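Local structure of putative kinase (Chloroflexus aurantiacus, 2RHM) at residues B[8-13]-B[19-24]; B[27-32]-B[181-186]; B[119-124]-B[168-173]; B[163-168]-B[176-181]. The protein is of unknown function but, as a putative kinase with the P-loop nucleoside triphosphate hydrolase fold, probably binds a nucleotide and transfers its phosphate. All coordinates share one frame; numbering follows the deposited sequence.

Interaction 1 of 4, residues B[8-13]-B[19-24]; sequences IIVTGH and TTLSQA
Val10 meets Leu21 and Ser22 with both of its methyl groups, one to each neighbour. CG1 of Val10 lies 4.0 Å from CD2 of Leu21, the two side chains crossing at a slant, while CG2 of Val10 rests 4.1 Å from CB of Ser22. The branching of Val10 explains this division: CG1 stands anti to the backbone N (chi1 -174°) and CG2 beside that N. No hydrogen bond links the two segments, and all three touching residues are buried. Because the small Ser22 faces the strand, the backbones come close, with CA of Val10 6.4 Å from CA of Ser22. This is the strand-loop-helix unit of a P-loop protein: strand 6-12 runs into a loop with a Walker A-like pattern that includes Gly12 and Thr19, and helix 18-29 then folds back over the strand. Gly12 adopts backbone angles (156°/158°) at which a CB would press against the carbonyl O of Thr11. Beyond the first shell, the hydroxyl of Ser22 turns back to its own helix, with OG 2.9 Å from Thr19 O and the carbonyl of Lys18 also within bonding reach, so this buried polar atom does not need a partner on the strand. Leu21 also packs on Ile109 and Cys111 of strand 105-112 and on Ile178 of helix 175-187. Val10 is fixed from the strand side by backbone hydrogen bonding to Met82, and it further touches Lys18 and Leu25 of helix 18-29.

Interaction 2 of 4, residues B[27-32]-B[181-186]; sequences TGLRLP and WVRQHL
Leu29, in the last turn of helix 18-29, pushes its forked end against three residues of helix 175-187. Its CD1 packs 3.6 Å from CG1 of Val182, the two side chains crossing at about a right angle. The other branch, CD2, is shared by two residues on successive turns: it lies 3.3 Å from CG of Arg183, an unusually short separation, and 4.0 Å from CD1 of Leu186. With CG of Leu29 beside the backbone N (chi1 -54°), the fork points at the opposing helix, CD1 to Val182 and CD2 to Arg183 and Leu186. Arg183 lends the aliphatic base of its chain, which slides past Leu29 in the opposite direction. Beyond CG the chain bends at chi3 (76°), and NH1 hydrogen-bonds OE1 of Gln180, one turn back on the same helix. Leu186 completes the contact obliquely through a single methyl. The packing is wholly apolar, and the guanidinium end of Arg183 stays at its exposed margin. Past Leu29 the chain leaves the helix at Arg30, whose phi is positive (52°), and turns toward strand 33-35; here Arg30 and Pro32 pack on Gln75 and Ser76 of the second subunit. Beneath the contact lies the parallel sheet: Leu29 and Val182 both touch Ile8 of strand 6-12, Val182 also reaches Ile109, and Leu186 touches Ile107 of strand 105-112, placing the two helices side by side on one sheet face.

Interaction 3 of 4, residues B[119-124]-B[168-173]; sequences VERILS and TFPEQI. With BEZ (benzoic acid), chain G.
Arg121 and Pro170 approach from opposite directions, joining helix 115-127 to the loop that follows strand 162-166, the last strand of this P-loop fold. Segment 168-173 starts at Thr168, whose carbonyl O lies 4.3 Å from NH2 of Arg121, oblique to the guanidinium and too distant for a hydrogen bond. The hydroxyl of Thr168 is engaged elsewhere, with OD1 of Asp166 and the backbone N of Ser114. Phe169 turns away from the helix, one face of its ring lying against CG2 of Thr168. Pro170 supplies the closest approach between the segments: its CG sits at the edge of the guanidinium, near the plane, 3.8 Å from NH2 of Arg121. From Pro170 to Gln172 the chain makes a short 3-10 turn, with Gln172 N 3.0 Å from Phe169 O, and Ile173 leads on toward helix 175-187. The hydrogen bonds that hold Arg121 come from the residue just before Thr168 and from the Walker A-like region: its extended chain carries NH2 to the carbonyl of Thr167 and NH1 to that of Ala15. Next along the helix, Ile122 faces another way, into the benzoic acid pocket with Ala15 and Arg125, whose NH1 hydrogen-bonds the ligand. An alanine here would strip away CG1, CG2 and CD1 and would probably open a gap beside the ring, leaving it freer to shift. Ile122 meets the ring end remote from the carboxylate, with CG2 3.7 Å from C4 and CG1 3.9 Å from C4 of the benzoic acid.

Interaction 4 of 4, residues B[163-168]-B[176-181]; sequences LTVDTT and NAIVQW
CB of Leu163 sits over one face of the Trp181 indole, 3.6 Å from the centroid of the six-membered ring and only 9° off the ring normal, a CH-pi contact. The two side chains slide past each other in opposite directions. CD2 of Leu163 extends along the same ring, 4.0 Å from CE3 of Trp181, and also touches CG2 of Ile178 at 3.9 Å, the leucine crossing the isoleucine at about a right angle. CG of Trp181 stands anti to the backbone N (chi1 -176°), which swings the indole toward the strand. A serine in place of Trp181 would probably leave CB of Leu163 without its aromatic cover and open a gap between strand and helix. Farther along, Val165 and Ile178 meet tip to tip, CD1 of Ile178 lying 3.9 Å from CG1 of Val165. At the end of the strand, Asp166 OD1 accepts a hydrogen bond from Thr168 N (3.0 Å), an Asx turn that starts the return to the helix. Strand 163-166 and helix 176-181 run antiparallel at 171°, their axes 10.9 Å apart, as in the closing strand-helix unit of a three-layer alpha/beta P-loop fold.

Overall arrangement
Interactions 1, 2 and 4 form one continuous layer on a face of the parallel sheet, their centres 10 to 12 Å apart. Helix 18-29 serves interactions 1 and 2, helix 175-187 serves 2 and 4, and Ile8, Leu21 and Val179 bridge between them. Interaction 1 closes first, within the N-terminal strand-loop-helix; interaction 2 then spans most of the chain, enclosing interactions 3 and 4, which cross and share Thr168. The centres of interactions 2 and 3 are about 24 Å apart, but NH2 of Arg121 links interaction 3 to Thr167 in interaction 4. The C-terminal helix thus packs beside the first one, while interaction 3, where helix 115-127 meets the loop after strand 162-166, reaches the benzoic acid pocket through Ile122.

Interaction 1 of 4, residues B[8-13]-B[19-24]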
loop_
_atom_site.group_PDB
_atom_site.type_symbol
_atom_site.label_atom_id
_atom_site.label_comp_id
_atom_site.label_asym_id
_atom_site.label_seq_id
_atom_site.Cartn_x
_atom_site.Cartn_y
_atom_site.Cartn_z
ATOM N N ILE B 8 4.978 -10.695 8.901
ATOM C CA ILE B 8 6.070 -11.524 8.419
ATOM C C ILE B 8 7.058 -10.621 7.721
ATOM O O ILE B 8 6.736 -10.027 6.697
ATOM C CB ILE B 8 5.555 -12.642 7.474
ATOM C CG1 ILE B 8 4.536 -13.521 8.230
ATOM C CG2 ILE B 8 6.716 -13.461 6.944
ATOM C CD1 ILE B 8 3.579 -14.213 7.320
ATOM N N ILE B 9 8.249 -10.511 8.308
ATOM C CA ILE B 9 9.288 -9.654 7.800
ATOM C C ILE B 9 10.296 -10.499 7.039
ATOM O O ILE B 9 10.896 -11.413 7.596
ATOM C CB ILE B 9 10.005 -8.896 8.946
ATOM C CG1 ILE B 9 9.016 -7.988 9.691
ATOM C CG2 ILE B 9 11.217 -8.104 8.429
ATOM C CD1 ILE B 9 8.449 -8.626 10.951
ATOM N N VAL B 10 10.440 -10.204 5.758
ATOM C CA VAL B 10 11.454 -10.849 4.934
ATOM C C VAL B 10 12.539 -9.852 4.612
ATOM O O VAL B 10 12.295 -8.838 3.955
ATOM C CB VAL B 10 10.884 -11.441 3.639
ATOM C CG1 VAL B 10 11.953 -12.210 2.904
ATOM C CG2 VAL B 10 9.707 -12.353 3.945
ATOM N N THR B 11 13.742 -10.146 5.105
ATOM C CA THR B 11 14.868 -9.237 4.956
ATOM C C THR B 11 16.050 -9.936 4.291
ATOM O O THR B 11 16.031 -11.131 4.070
ATOM C CB THR B 11 15.267 -8.622 6.302
ATOM O OG1 THR B 11 16.155 -7.513 6.076
ATOM C CG2 THR B 11 15.898 -9.663 7.195
ATOM N N GLY B 12 17.057 -9.158 3.926
ATOM C CA GLY B 12 18.233 -9.671 3.263
ATOM C C GLY B 12 18.865 -8.564 2.489
ATOM O O GLY B 12 18.194 -7.586 2.129
ATOM N N HIS B 13 20.150 -8.707 2.205
ATOM C CA HIS B 13 20.786 -7.783 1.282
ATOM C C HIS B 13 20.197 -7.944 -0.143
ATOM O O HIS B 13 19.570 -8.943 -0.459
ATOM C CB HIS B 13 22.292 -7.994 1.268
ATOM C CG HIS B 13 22.985 -7.451 2.469
ATOM N ND1 HIS B 13 22.784 -6.167 2.925
ATOM C CD2 HIS B 13 23.905 -8.007 3.293
ATOM C CE1 HIS B 13 23.558 -5.954 3.976
ATOM N NE2 HIS B 13 24.251 -7.054 4.218
ATOM N N THR B 19 13.148 -11.434 -2.687
ATOM C CA THR B 19 12.012 -11.144 -3.549
ATOM C C THR B 19 11.257 -12.434 -3.871
ATOM O O THR B 19 10.052 -12.561 -3.625
ATOM C CB THR B 19 12.444 -10.480 -4.862
ATOM O OG1 THR B 19 13.204 -9.315 -4.563
ATOM C CG2 THR B 19 11.246 -10.124 -5.664
ATOM N N THR B 20 11.972 -13.423 -4.382
ATOM C CA THR B 20 11.332 -14.687 -4.758
ATOM C C THR B 20 10.674 -15.374 -3.572
ATOM O O THR B 20 9.547 -15.855 -3.674
ATOM C CB THR B 20 12.366 -15.634 -5.378
ATOM O OG1 THR B 20 12.805 -15.061 -6.613
ATOM C CG2 THR B 20 11.755 -17.020 -5.653
ATOM N N LEU B 21 11.399 -15.412 -2.465
ATOM C CA LEU B 21 10.933 -16.027 -1.247
ATOM C C LEU B 21 9.683 -15.352 -0.682
ATOM O O LEU B 21 8.715 -16.022 -0.320
ATOM C CB LEU B 21 12.055 -16.067 -0.220
ATOM C CG LEU B 21 11.742 -16.843 1.062
ATOM C CD1 LEU B 21 13.008 -17.425 1.666
ATOM C CD2 LEU B 21 10.965 -16.024 2.113
ATOM N N SER B 22 9.680 -14.022 -0.643
ATOM C CA SER B 22 8.514 -13.313 -0.136
ATOM C C SER B 22 7.289 -13.554 -1.037
ATOM O O SER B 22 6.163 -13.719 -0.556
ATOM C CB SER B 22 8.818 -11.827 0.006
ATOM O OG SER B 22 9.011 -11.241 -1.255
ATOM N N GLN B 23 7.511 -13.631 -2.343
ATOM C CA GLN B 23 6.420 -13.901 -3.280
ATOM C C GLN B 23 5.852 -15.326 -3.102
ATOM O O GLN B 23 4.627 -15.546 -3.171
ATOM C CB GLN B 23 6.887 -13.627 -4.710
ATOM C CG GLN B 23 7.136 -12.122 -4.986
ATOM C CD GLN B 23 7.727 -11.829 -6.374
ATOM O OE1 GLN B 23 8.209 -12.728 -7.072
ATOM N NE2 GLN B 23 7.703 -10.557 -6.762
ATOM N N ALA B 24 6.741 -16.289 -2.879
ATOM C CA ALA B 24 6.355 -17.662 -2.571
ATOM C C ALA B 24 5.557 -17.758 -1.264
ATOM O O ALA B 24 4.649 -18.584 -1.148
ATOM C CB ALA B 24 7.599 -18.556 -2.467
#

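Interaction 2 of 4, residues B[27-32]-B[181-186]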
loop_
_atom_site.group_PDB
_atom_site.type_symbol
_atom_site.label_atom_id
_atom_site.label_comp_id
_atom_site.label_asym_id
_atom_site.label_seq_id
_atom_site.Cartn_x
_atom_site.Cartn_y
_atom_site.Cartn_z
ATOM N N THR B 27 2.011 -16.344 -1.951
ATOM C CA THR B 27 1.209 -17.359 -2.651
ATOM C C THR B 27 0.879 -18.545 -1.749
ATOM O O THR B 27 -0.246 -19.059 -1.766
ATOM C CB THR B 27 1.972 -17.864 -3.908
ATOM O OG1 THR B 27 2.245 -16.758 -4.766
ATOM C CG2 THR B 27 1.180 -18.875 -4.653
ATOM N N GLY B 28 1.856 -18.966 -0.958
ATOM C CA GLY B 28 1.708 -20.109 -0.061
ATOM C C GLY B 28 0.841 -19.888 1.164
ATOM O O GLY B 28 0.216 -20.834 1.656
ATOM N N LEU B 29 0.800 -18.655 1.657
ATOM C CA LEU B 29 0.010 -18.300 2.844
ATOM C C LEU B 29 -1.233 -17.463 2.494
ATOM O O LEU B 29 -2.031 -17.149 3.384
ATOM C CB LEU B 29 0.869 -17.505 3.825
ATOM C CG LEU B 29 2.204 -18.102 4.295
ATOM C CD1 LEU B 29 3.030 -17.045 5.001
ATOM C CD2 LEU B 29 1.987 -19.306 5.180
ATOM N N ARG B 30 -1.388 -17.115 1.215
ATOM C CA ARG B 30 -2.470 -16.258 0.746
ATOM C C ARG B 30 -2.535 -14.960 1.563
ATOM O O ARG B 30 -3.575 -14.595 2.113
ATOM C CB ARG B 30 -3.810 -17.000 0.777
ATOM C CG ARG B 30 -3.800 -18.287 -0.033
ATOM C CD ARG B 30 -5.127 -19.023 0.048
ATOM N NE ARG B 30 -6.199 -18.199 -0.490
ATOM C CZ ARG B 30 -6.455 -18.042 -1.789
ATOM N NH1 ARG B 30 -5.722 -18.659 -2.715
ATOM N NH2 ARG B 30 -7.449 -17.253 -2.166
ATOM N N LEU B 31 -1.415 -14.259 1.608
ATOM C CA LEU B 31 -1.313 -13.001 2.361
ATOM C C LEU B 31 -0.870 -11.854 1.466
ATOM O O LEU B 31 -0.216 -12.069 0.429
ATOM C CB LEU B 31 -0.336 -13.144 3.544
ATOM C CG LEU B 31 -0.698 -14.143 4.650
ATOM C CD1 LEU B 31 0.437 -14.216 5.649
ATOM C CD2 LEU B 31 -1.999 -13.755 5.331
ATOM N N PRO B 32 -1.243 -10.617 1.849
ATOM C CA PRO B 32 -0.788 -9.442 1.121
ATOM C C PRO B 32 0.715 -9.277 1.274
ATOM O O PRO B 32 1.295 -9.645 2.314
ATOM C CB PRO B 32 -1.519 -8.270 1.800
ATOM C CG PRO B 32 -2.535 -8.881 2.674
ATOM C CD PRO B 32 -2.085 -10.256 3.001
ATOM N N TRP B 181 7.351 -23.733 7.735
ATOM C CA TRP B 181 7.976 -23.128 8.909
ATOM C C TRP B 181 7.183 -21.910 9.387
ATOM O O TRP B 181 6.847 -21.807 10.571
ATOM C CB TRP B 181 9.426 -22.763 8.609
ATOM C CG TRP B 181 10.168 -22.227 9.820
ATOM C CD1 TRP B 181 10.859 -22.940 10.750
ATOM C CD2 TRP B 181 10.271 -20.856 10.209
ATOM N NE1 TRP B 181 11.393 -22.095 11.685
ATOM C CE2 TRP B 181 11.043 -20.809 11.386
ATOM C CE3 TRP B 181 9.787 -19.659 9.676
ATOM C CZ2 TRP B 181 11.338 -19.604 12.039
ATOM C CZ3 TRP B 181 10.084 -18.475 10.318
ATOM C CH2 TRP B 181 10.852 -18.457 11.486
ATOM N N VAL B 182 6.859 -21.010 8.459
ATOM C CA VAL B 182 6.016 -19.852 8.774
ATOM C C VAL B 182 4.616 -20.288 9.242
ATOM O O VAL B 182 4.115 -19.781 10.237
ATOM C CB VAL B 182 5.882 -18.862 7.567
ATOM C CG1 VAL B 182 4.969 -17.706 7.928
ATOM C CG2 VAL B 182 7.225 -18.328 7.155
ATOM N N ARG B 183 3.986 -21.236 8.541
ATOM C CA ARG B 183 2.650 -21.699 8.946
ATOM C C ARG B 183 2.635 -22.199 10.376
ATOM O O ARG B 183 1.739 -21.850 11.141
ATOM C CB ARG B 183 2.111 -22.794 8.011
ATOM C CG ARG B 183 1.767 -22.291 6.647
ATOM C CD ARG B 183 1.076 -23.345 5.794
ATOM N NE ARG B 183 -0.323 -23.535 6.173
ATOM C CZ ARG B 183 -0.812 -24.568 6.862
ATOM N NH1 ARG B 183 -0.029 -25.556 7.289
ATOM N NH2 ARG B 183 -2.118 -24.619 7.127
ATOM N N GLN B 184 3.628 -23.011 10.742
ATOM C CA GLN B 184 3.697 -23.545 12.098
ATOM C C GLN B 184 3.706 -22.389 13.082
ATOM O O GLN B 184 2.930 -22.368 14.043
ATOM C CB GLN B 184 4.931 -24.419 12.295
ATOM N N HIS B 185 4.553 -21.399 12.812
ATOM C CA HIS B 185 4.632 -20.229 13.681
ATOM C C HIS B 185 3.374 -19.340 13.675
ATOM O O HIS B 185 3.034 -18.748 14.701
ATOM C CB HIS B 185 5.923 -19.456 13.394
ATOM C CG HIS B 185 7.143 -20.163 13.887
ATOM N ND1 HIS B 185 7.465 -20.221 15.223
ATOM C CD2 HIS B 185 8.085 -20.889 13.243
ATOM C CE1 HIS B 185 8.568 -20.932 15.379
ATOM N NE2 HIS B 185 8.963 -21.350 14.192
ATOM N N LEU B 186 2.665 -19.272 12.552
ATOM C CA LEU B 186 1.378 -18.566 12.502
ATOM C C LEU B 186 0.329 -19.306 13.335
ATOM O O LEU B 186 -0.523 -18.678 13.977
ATOM C CB LEU B 186 0.838 -18.460 11.070
ATOM C CG LEU B 186 1.544 -17.574 10.054
ATOM C CD1 LEU B 186 0.913 -17.757 8.694
ATOM C CD2 LEU B 186 1.489 -16.120 10.483
#

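Interaction 3 of 4, residues B[119-124]-B[168-173]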
loop_
_atom_site.group_PDB
_atom_site.type_symbol
_atom_site.label_atom_id
_atom_site.label_comp_id
_atom_site.label_asym_id
_atom_site.label_seq_id
_atom_site.Cartn_x
_atom_site.Cartn_y
_atom_site.Cartn_z
ATOM N N VAL B 119 27.216 -11.207 -6.479
ATOM C CA VAL B 119 27.783 -10.403 -7.567
ATOM C C VAL B 119 27.265 -10.901 -8.923
ATOM O O VAL B 119 26.855 -10.092 -9.754
ATOM C CB VAL B 119 29.322 -10.343 -7.535
ATOM C CG1 VAL B 119 29.868 -9.756 -8.848
ATOM C CG2 VAL B 119 29.806 -9.493 -6.354
ATOM N N GLU B 120 27.246 -12.216 -9.130
ATOM C CA GLU B 120 26.705 -12.794 -10.369
ATOM C C GLU B 120 25.258 -12.361 -10.630
ATOM O O GLU B 120 24.911 -11.990 -11.757
ATOM C CB GLU B 120 26.778 -14.321 -10.330
ATOM N N ARG B 121 24.423 -12.386 -9.584
ATOM C CA ARG B 121 23.014 -12.044 -9.711
ATOM C C ARG B 121 22.796 -10.583 -10.017
ATOM O O ARG B 121 22.001 -10.232 -10.889
ATOM C CB ARG B 121 22.262 -12.379 -8.425
ATOM C CG ARG B 121 22.076 -13.834 -8.208
ATOM C CD ARG B 121 21.443 -14.126 -6.863
ATOM N NE ARG B 121 21.377 -15.569 -6.669
ATOM C CZ ARG B 121 21.098 -16.174 -5.525
ATOM N NH1 ARG B 121 20.845 -15.469 -4.427
ATOM N NH2 ARG B 121 21.075 -17.499 -5.483
ATOM N N ILE B 122 23.489 -9.724 -9.281
ATOM C CA ILE B 122 23.371 -8.289 -9.484
ATOM C C ILE B 122 23.681 -7.953 -10.938
ATOM O O ILE B 122 22.909 -7.260 -11.604
ATOM C CB ILE B 122 24.311 -7.522 -8.528
ATOM C CG1 ILE B 122 23.736 -7.558 -7.117
ATOM C CG2 ILE B 122 24.492 -6.073 -8.969
ATOM C CD1 ILE B 122 24.650 -6.992 -6.081
ATOM N N LEU B 123 24.792 -8.481 -11.432
ATOM C CA LEU B 123 25.235 -8.220 -12.799
ATOM C C LEU B 123 24.260 -8.732 -13.858
ATOM O O LEU B 123 23.886 -7.984 -14.764
ATOM C CB LEU B 123 26.618 -8.829 -13.033
ATOM C CG LEU B 123 27.794 -8.152 -12.327
ATOM C CD1 LEU B 123 29.064 -8.963 -12.518
ATOM C CD2 LEU B 123 27.988 -6.726 -12.833
ATOM N N SER B 124 23.856 -9.995 -13.747
ATOM C CA SER B 124 22.938 -10.595 -14.716
ATOM C C SER B 124 21.559 -9.923 -14.712
ATOM O O SER B 124 20.970 -9.720 -15.767
ATOM C CB SER B 124 22.794 -12.098 -14.468
ATOM O OG SER B 124 22.194 -12.361 -13.215
ATOM N N THR B 168 22.602 -19.467 -1.646
ATOM C CA THR B 168 23.804 -19.620 -2.462
ATOM C C THR B 168 23.622 -20.722 -3.504
ATOM O O THR B 168 23.992 -20.555 -4.678
ATOM C CB THR B 168 25.005 -19.976 -1.585
ATOM O OG1 THR B 168 25.249 -18.917 -0.651
ATOM C CG2 THR B 168 26.252 -20.186 -2.432
ATOM N N PHE B 169 23.054 -21.848 -3.068
ATOM C CA PHE B 169 22.746 -22.979 -3.951
ATOM C C PHE B 169 21.233 -23.192 -3.974
ATOM O O PHE B 169 20.695 -23.917 -3.133
ATOM C CB PHE B 169 23.487 -24.217 -3.472
ATOM C CG PHE B 169 24.964 -24.004 -3.358
ATOM C CD1 PHE B 169 25.751 -23.922 -4.494
ATOM C CD2 PHE B 169 25.566 -23.853 -2.119
ATOM C CE1 PHE B 169 27.114 -23.697 -4.397
ATOM C CE2 PHE B 169 26.925 -23.632 -2.015
ATOM C CZ PHE B 169 27.702 -23.554 -3.155
ATOM N N PRO B 170 20.535 -22.541 -4.928
ATOM C CA PRO B 170 19.072 -22.549 -4.991
ATOM C C PRO B 170 18.421 -23.930 -5.052
ATOM O O PRO B 170 17.312 -24.101 -4.537
ATOM C CB PRO B 170 18.770 -21.775 -6.283
ATOM C CG PRO B 170 19.955 -20.961 -6.529
ATOM C CD PRO B 170 21.112 -21.743 -6.024
ATOM N N GLU B 171 19.092 -24.891 -5.688
ATOM C CA GLU B 171 18.588 -26.256 -5.789
ATOM C C GLU B 171 18.346 -26.901 -4.423
ATOM O O GLU B 171 17.521 -27.801 -4.300
ATOM C CB GLU B 171 19.575 -27.127 -6.575
ATOM N N GLN B 172 19.079 -26.454 -3.409
ATOM C CA GLN B 172 18.957 -27.014 -2.070
ATOM C C GLN B 172 17.795 -26.427 -1.288
ATOM O O GLN B 172 17.466 -26.926 -0.217
ATOM C CB GLN B 172 20.235 -26.758 -1.285
ATOM C CG GLN B 172 21.461 -27.363 -1.893
ATOM C CD GLN B 172 22.655 -27.226 -0.989
ATOM O OE1 GLN B 172 22.763 -26.267 -0.220
ATOM N NE2 GLN B 172 23.556 -28.192 -1.059
ATOM N N ILE B 173 17.191 -25.366 -1.816
ATOM C CA ILE B 173 16.095 -24.675 -1.152
ATOM C C ILE B 173 14.769 -25.371 -1.426
ATOM O O ILE B 173 14.385 -25.565 -2.588
ATOM C CB ILE B 173 16.002 -23.215 -1.632
ATOM C CG1 ILE B 173 17.295 -22.453 -1.313
ATOM C CG2 ILE B 173 14.779 -22.520 -1.040
ATOM C CD1 ILE B 173 17.633 -22.362 0.174
HETATM C C BEZ G . 17.752 -7.094 -6.573
HETATM O O1 BEZ G . 17.245 -8.035 -7.229
HETATM O O2 BEZ G . 17.278 -6.781 -5.448
HETATM C C1 BEZ G . 18.923 -6.352 -7.137
HETATM C C2 BEZ G . 19.437 -6.719 -8.378
HETATM C C3 BEZ G . 20.519 -6.024 -8.898
HETATM C C4 BEZ G . 21.085 -4.974 -8.178
HETATM C C5 BEZ G . 20.568 -4.621 -6.931
HETATM C C6 BEZ G . 19.479 -5.305 -6.409
#

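Interaction 4 of 4, residues B[163-168]-B[176-181]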
loop_
_atom_site.group_PDB
_atom_site.type_symbol
_atom_site.label_atom_id
_atom_site.label_comp_id
_atom_site.label_asym_id
_atom_site.label_seq_id
_atom_site.Cartn_x
_atom_site.Cartn_y
_atom_site.Cartn_z
ATOM N N LEU B 163 14.193 -17.185 10.896
ATOM C CA LEU B 163 14.727 -18.248 10.042
ATOM C C LEU B 163 15.697 -17.596 9.113
ATOM O O LEU B 163 15.343 -16.609 8.493
ATOM C CB LEU B 163 13.615 -18.865 9.199
ATOM C CG LEU B 163 14.039 -19.943 8.180
ATOM C CD1 LEU B 163 14.527 -21.141 8.923
ATOM C CD2 LEU B 163 12.873 -20.292 7.261
ATOM N N THR B 164 16.899 -18.152 8.982
ATOM C CA THR B 164 17.850 -17.692 7.964
ATOM C C THR B 164 17.919 -18.697 6.839
ATOM O O THR B 164 18.101 -19.905 7.067
ATOM C CB THR B 164 19.239 -17.429 8.514
ATOM O OG1 THR B 164 19.170 -16.327 9.413
ATOM C CG2 THR B 164 20.219 -17.095 7.389
ATOM N N VAL B 165 17.737 -18.184 5.630
ATOM C CA VAL B 165 17.722 -18.981 4.420
ATOM C C VAL B 165 18.905 -18.596 3.510
ATOM O O VAL B 165 18.987 -17.483 2.976
ATOM C CB VAL B 165 16.366 -18.841 3.700
ATOM C CG1 VAL B 165 16.371 -19.626 2.391
ATOM C CG2 VAL B 165 15.240 -19.312 4.628
ATOM N N ASP B 166 19.834 -19.533 3.349
ATOM C CA ASP B 166 20.988 -19.341 2.480
ATOM C C ASP B 166 20.628 -19.827 1.075
ATOM O O ASP B 166 20.367 -21.019 0.852
ATOM C CB ASP B 166 22.214 -20.076 3.049
ATOM C CG ASP B 166 23.525 -19.670 2.367
ATOM O OD1 ASP B 166 23.538 -19.334 1.157
ATOM O OD2 ASP B 166 24.569 -19.711 3.058
ATOM N N THR B 167 20.588 -18.886 0.138
ATOM C CA THR B 167 20.210 -19.181 -1.241
ATOM C C THR B 167 21.404 -19.300 -2.193
ATOM O O THR B 167 21.232 -19.242 -3.410
ATOM C CB THR B 167 19.275 -18.105 -1.805
ATOM O OG1 THR B 167 19.994 -16.871 -1.891
ATOM C CG2 THR B 167 18.035 -17.954 -0.933
ATOM N N THR B 168 22.602 -19.467 -1.646
ATOM C CA THR B 168 23.804 -19.620 -2.462
ATOM C C THR B 168 23.622 -20.722 -3.504
ATOM O O THR B 168 23.992 -20.555 -4.678
ATOM C CB THR B 168 25.005 -19.976 -1.585
ATOM O OG1 THR B 168 25.249 -18.917 -0.651
ATOM C CG2 THR B 168 26.252 -20.186 -2.432
ATOM N N ASN B 176 8.524 -25.040 -0.051
ATOM C CA ASN B 176 7.379 -25.411 0.772
ATOM C C ASN B 176 7.791 -25.582 2.217
ATOM O O ASN B 176 7.003 -25.317 3.116
ATOM C CB ASN B 176 6.654 -26.691 0.334
ATOM C CG ASN B 176 5.477 -27.019 1.288
ATOM O OD1 ASN B 176 4.612 -26.158 1.525
ATOM N ND2 ASN B 176 5.492 -28.210 1.896
ATOM N N ALA B 177 9.010 -26.063 2.450
ATOM C CA ALA B 177 9.484 -26.227 3.819
ATOM C C ALA B 177 9.519 -24.873 4.516
ATOM O O ALA B 177 9.131 -24.746 5.685
ATOM C CB ALA B 177 10.866 -26.896 3.837
ATOM N N ILE B 178 9.949 -23.844 3.787
ATOM C CA ILE B 178 10.019 -22.493 4.332
ATOM C C ILE B 178 8.607 -21.972 4.601
ATOM O O ILE B 178 8.331 -21.459 5.674
ATOM C CB ILE B 178 10.806 -21.558 3.401
ATOM C CG1 ILE B 178 12.258 -22.060 3.265
ATOM C CG2 ILE B 178 10.770 -20.141 3.941
ATOM C CD1 ILE B 178 13.005 -21.482 2.078
ATOM N N VAL B 179 7.687 -22.166 3.660
ATOM C CA VAL B 179 6.294 -21.796 3.890
ATOM C C VAL B 179 5.732 -22.519 5.118
ATOM O O VAL B 179 5.088 -21.890 5.953
ATOM C CB VAL B 179 5.404 -22.094 2.670
ATOM C CG1 VAL B 179 3.916 -21.948 3.033
ATOM C CG2 VAL B 179 5.769 -21.178 1.506
ATOM N N GLN B 180 5.989 -23.826 5.236
ATOM C CA GLN B 180 5.506 -24.598 6.402
ATOM C C GLN B 180 6.075 -24.105 7.734
ATOM O O GLN B 180 5.366 -24.105 8.748
ATOM C CB GLN B 180 5.781 -26.099 6.250
ATOM C CG GLN B 180 4.977 -26.751 5.145
ATOM C CD GLN B 180 3.527 -26.341 5.186
ATOM O OE1 GLN B 180 2.877 -26.427 6.230
ATOM N NE2 GLN B 180 3.014 -25.865 4.052
ATOM N N TRP B 181 7.351 -23.733 7.735
ATOM C CA TRP B 181 7.976 -23.128 8.909
ATOM C C TRP B 181 7.183 -21.910 9.387
ATOM O O TRP B 181 6.847 -21.807 10.571
ATOM C CB TRP B 181 9.426 -22.763 8.609
ATOM C CG TRP B 181 10.168 -22.227 9.820
ATOM C CD1 TRP B 181 10.859 -22.940 10.750
ATOM C CD2 TRP B 181 10.271 -20.856 10.209
ATOM N NE1 TRP B 181 11.393 -22.095 11.685
ATOM C CE2 TRP B 181 11.043 -20.809 11.386
ATOM C CE3 TRP B 181 9.787 -19.659 9.676
ATOM C CZ2 TRP B 181 11.338 -19.604 12.039
ATOM C CZ3 TRP B 181 10.084 -18.475 10.318
ATOM C CH2 TRP B 181 10.852 -18.457 11.486
#